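Local atomic coordinates of NUDIX hydrolase (PDB entry 3QSJ), a protein that probably hydrolyses phosphorus-containing anhydride bonds, as Nudix hydrolases do with the help of divalent metal ions, and binds calcium in the crystal. Residues D23-T34 with A172-R183. Numbering follows the deposited sequence. Where two conformers were deposited one is given.
Sequences DIEVLVVRRAKT and AELDAALWTPAR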
# COMPACT_ATOMS: atom_id res chain seq x y z
N ASP A 23 13.27 -15.37 -4.29
CA ASP A 23 12.63 -14.83 -3.11
C ASP A 23 11.71 -13.68 -3.53
O ASP A 23 12.08 -12.92 -4.40
CB ASP A 23 13.65 -14.30 -2.09
CG ASP A 23 14.53 -15.35 -1.44
OD1 ASP A 23 14.07 -16.49 -1.27
OD2 ASP A 23 15.69 -15.04 -1.11
N ILE A 24 10.57 -13.51 -2.82
CA ILE A 24 9.71 -12.36 -3.11
C ILE A 24 10.39 -11.10 -2.57
O ILE A 24 10.90 -11.09 -1.44
CB ILE A 24 8.33 -12.58 -2.45
CG1 ILE A 24 7.63 -13.77 -3.12
CG2 ILE A 24 7.50 -11.28 -2.56
CD1 ILE A 24 6.30 -14.27 -2.49
N GLU A 25 10.29 -10.01 -3.34
CA GLU A 25 10.75 -8.69 -2.93
C GLU A 25 9.53 -7.83 -2.77
O GLU A 25 8.53 -8.08 -3.44
CB GLU A 25 11.69 -8.09 -3.99
CG GLU A 25 12.96 -8.89 -4.00
CD GLU A 25 13.94 -8.61 -5.11
OE1 GLU A 25 13.67 -7.72 -5.95
OE2 GLU A 25 15.02 -9.27 -5.10
N VAL A 26 9.62 -6.77 -1.96
CA VAL A 26 8.45 -5.94 -1.60
C VAL A 26 8.89 -4.48 -1.46
O VAL A 26 10.05 -4.25 -1.09
CB VAL A 26 7.82 -6.50 -0.29
CG1 VAL A 26 8.81 -6.51 0.91
CG2 VAL A 26 6.51 -5.79 0.06
N LEU A 27 7.98 -3.51 -1.71
CA LEU A 27 8.31 -2.11 -1.57
C LEU A 27 8.07 -1.72 -0.12
O LEU A 27 6.94 -1.88 0.43
CB LEU A 27 7.43 -1.24 -2.48
CG LEU A 27 7.83 -1.16 -3.94
CD1 LEU A 27 6.80 -0.35 -4.71
CD2 LEU A 27 9.22 -0.45 -4.08
N VAL A 28 9.08 -1.19 0.49
CA VAL A 28 8.90 -0.71 1.85
C VAL A 28 9.36 0.71 1.89
O VAL A 28 10.13 1.14 1.02
CB VAL A 28 9.62 -1.58 2.92
CG1 VAL A 28 8.96 -2.95 3.06
CG2 VAL A 28 11.12 -1.71 2.63
N VAL A 29 8.92 1.43 2.92
CA VAL A 29 9.35 2.82 3.14
C VAL A 29 9.77 3.00 4.60
O VAL A 29 9.36 2.21 5.45
CB VAL A 29 8.24 3.81 2.76
CG1 VAL A 29 7.86 3.65 1.26
CG2 VAL A 29 7.00 3.64 3.67
N ARG A 30 10.58 4.03 4.90
CA ARG A 30 10.89 4.29 6.30
C ARG A 30 10.51 5.72 6.64
O ARG A 30 10.89 6.64 5.92
CB ARG A 30 12.38 4.06 6.60
CG ARG A 30 12.69 4.42 8.07
CD ARG A 30 14.10 4.07 8.47
NE ARG A 30 15.09 4.80 7.68
CZ ARG A 30 16.39 4.57 7.80
NH1 ARG A 30 16.84 3.71 8.71
NH2 ARG A 30 17.26 5.21 7.03
N ARG A 31 9.75 5.91 7.71
CA ARG A 31 9.38 7.25 8.24
C ARG A 31 10.61 7.99 8.71
O ARG A 31 11.44 7.43 9.42
CB ARG A 31 8.38 7.12 9.39
CG ARG A 31 7.09 6.48 8.92
CD ARG A 31 6.21 6.11 10.08
NE ARG A 31 5.61 7.30 10.66
CZ ARG A 31 4.51 7.88 10.19
NH1 ARG A 31 3.89 7.40 9.12
NH2 ARG A 31 4.03 8.96 10.78
N ALA A 32 10.75 9.25 8.29
CA ALA A 32 11.89 10.08 8.69
C ALA A 32 11.95 10.25 10.24
O ALA A 32 10.92 10.25 10.92
CB ALA A 32 11.79 11.45 8.04
N LYS A 33 13.17 10.46 10.78
CA LYS A 33 13.42 10.66 12.21
C LYS A 33 12.74 11.97 12.67
O LYS A 33 12.47 12.13 13.85
CB LYS A 33 14.94 10.72 12.46
CG LYS A 33 15.67 9.39 12.27
CD LYS A 33 17.12 9.51 12.71
CE LYS A 33 18.14 9.59 11.60
NZ LYS A 33 17.94 10.78 10.71
N THR A 34 12.41 12.85 11.70
CA THR A 34 11.75 14.13 11.94
C THR A 34 10.23 14.06 12.10
O THR A 34 9.63 15.05 12.52
CB THR A 34 12.14 15.18 10.89
OG1 THR A 34 11.75 14.65 9.62
CG2 THR A 34 13.63 15.54 10.95
N ALA A 172 9.54 15.29 2.71
CA ALA A 172 10.39 14.86 3.83
C ALA A 172 9.82 13.81 4.78
O ALA A 172 10.55 13.35 5.65
CB ALA A 172 10.84 16.09 4.62
N GLU A 173 8.55 13.38 4.59
CA GLU A 173 7.94 12.41 5.49
C GLU A 173 8.62 11.07 5.57
O GLU A 173 8.74 10.52 6.68
CB GLU A 173 6.45 12.26 5.18
CG GLU A 173 5.72 13.36 5.95
CD GLU A 173 4.45 13.93 5.37
OE1 GLU A 173 4.33 15.18 5.36
OE2 GLU A 173 3.55 13.15 4.99
N LEU A 174 9.12 10.57 4.41
CA LEU A 174 9.83 9.28 4.36
C LEU A 174 11.29 9.57 4.06
O LEU A 174 11.56 10.46 3.28
CB LEU A 174 9.22 8.40 3.22
CG LEU A 174 7.74 8.09 3.37
CD1 LEU A 174 7.20 7.33 2.19
CD2 LEU A 174 7.48 7.37 4.72
N ASP A 175 12.22 8.86 4.66
CA ASP A 175 13.60 9.13 4.29
C ASP A 175 14.18 8.05 3.39
O ASP A 175 15.36 8.12 3.04
CB ASP A 175 14.46 9.42 5.50
CG ASP A 175 14.59 8.26 6.48
OD1 ASP A 175 14.14 7.13 6.15
OD2 ASP A 175 15.22 8.47 7.55
N ALA A 176 13.41 7.00 3.15
CA ALA A 176 13.90 5.92 2.29
C ALA A 176 12.74 5.14 1.73
O ALA A 176 11.65 5.16 2.29
CB ALA A 176 14.79 4.99 3.11
N ALA A 177 12.98 4.51 0.58
CA ALA A 177 11.98 3.66 -0.08
C ALA A 177 12.74 2.78 -1.00
O ALA A 177 13.62 3.27 -1.74
CB ALA A 177 11.00 4.50 -0.86
N LEU A 178 12.49 1.46 -0.93
CA LEU A 178 13.21 0.54 -1.76
C LEU A 178 12.53 -0.80 -1.95
O LEU A 178 11.60 -1.13 -1.20
CB LEU A 178 14.67 0.34 -1.29
CG LEU A 178 15.04 -0.38 0.04
CD1 LEU A 178 14.02 -0.34 1.09
CD2 LEU A 178 15.72 -1.70 -0.16
N TRP A 179 13.00 -1.54 -2.96
CA TRP A 179 12.56 -2.91 -3.18
C TRP A 179 13.48 -3.79 -2.33
O TRP A 179 14.71 -3.88 -2.58
CB TRP A 179 12.73 -3.30 -4.65
CG TRP A 179 11.64 -2.81 -5.53
CD1 TRP A 179 11.68 -1.78 -6.43
CD2 TRP A 179 10.35 -3.41 -5.67
NE1 TRP A 179 10.53 -1.76 -7.19
CE2 TRP A 179 9.68 -2.74 -6.73
CE3 TRP A 179 9.71 -4.49 -5.03
CZ2 TRP A 179 8.40 -3.10 -7.14
CZ3 TRP A 179 8.44 -4.85 -5.46
CH2 TRP A 179 7.77 -4.10 -6.44
N THR A 180 12.91 -4.49 -1.36
CA THR A 180 13.76 -5.34 -0.54
C THR A 180 13.30 -6.78 -0.51
O THR A 180 12.09 -7.03 -0.48
CB THR A 180 13.84 -4.79 0.93
OG1 THR A 180 14.74 -5.60 1.69
CG2 THR A 180 12.48 -4.77 1.62
N PRO A 181 14.20 -7.78 -0.50
CA PRO A 181 13.72 -9.15 -0.27
C PRO A 181 13.01 -9.14 1.10
O PRO A 181 13.49 -8.47 2.03
CB PRO A 181 15.02 -9.96 -0.20
CG PRO A 181 16.03 -9.15 -0.82
CD PRO A 181 15.67 -7.73 -0.61
N ALA A 182 11.85 -9.80 1.21
CA ALA A 182 11.07 -9.82 2.48
C ALA A 182 11.86 -10.48 3.63
O ALA A 182 11.78 -10.01 4.77
CB ALA A 182 9.73 -10.54 2.25
N ARG A 183 12.68 -11.51 3.33
CA ARG A 183 13.55 -12.20 4.32
C ARG A 183 14.56 -11.23 4.99
O ARG A 183 14.73 -11.26 6.23
CB ARG A 183 14.29 -13.35 3.61
CG ARG A 183 14.80 -14.44 4.54
CD ARG A 183 15.46 -15.56 3.75
NE ARG A 183 14.54 -16.22 2.82
CZ ARG A 183 13.84 -17.32 3.10
NH1 ARG A 183 13.03 -17.84 2.19
NH2 ARG A 183 13.95 -17.90 4.29
O HOH W 1 11.70 -15.66 0.88
O HOH W 2 11.69 -12.91 0.58
O HOH W 3 17.31 6.62 4.98
O HOH W 4 14.30 7.18 9.63
O HOH W 5 15.29 10.68 8.81
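Glu173 accepts the amide of Ala32 on its carbonyl oxygen (N to O 2.9 Å), where strand 174-181 pairs antiparallel with strand 24-31 in the mixed sheet of this Nudix fold. Leu174 reaches Val29 with both methyls, CD1 lying 3.7 Å from Val29 CB; its branched apolar end suits this spot, also packing against the calcium ligand Glu86. The chain turns at Asp175, whose CG sits between the backbone N and the carbonyl carbon (chi1 63°), which brings OD1 to Arg30. Asp175 OD1 takes Arg30 NE on its syn lone pair at 2.9 Å, nearly straight at 166° and close to the guanidinium plane, while two waters donate to OD2. Small Ala177 sets its methyl against Val29 CG1. Leu178 lies beside Val28, CD1 to CG2 3.6 Å, on the sheet face opposite Trp179. The broad indole of Trp179 receives Leu27 CD2 over one face, 3.4 Å from the five-ring centroid, a CH-pi contact; its NE1 bonds to Gly165 O. Thr180, beta-branched as suits a strand, presses CG2 tightly on Val28 CG2 (3.5 Å). Leu178 and Thr180 each exchange two backbone bonds, with Val28 and Val26 respectively. Pro181, at the N-cap position of helix 182-190, faces Glu25 in a non-hydrogen-bonded pair, where its missing N-H costs no bond; Ala182 N bonds to Ile24 O at 3.1 Å. Arg183 NH1 makes a long salt bridge to Asp23 OD1, a water weakly bonded to both. Backbone bonds and apolar packing thus join the strands, while charge and water gather at the Asp175 turn.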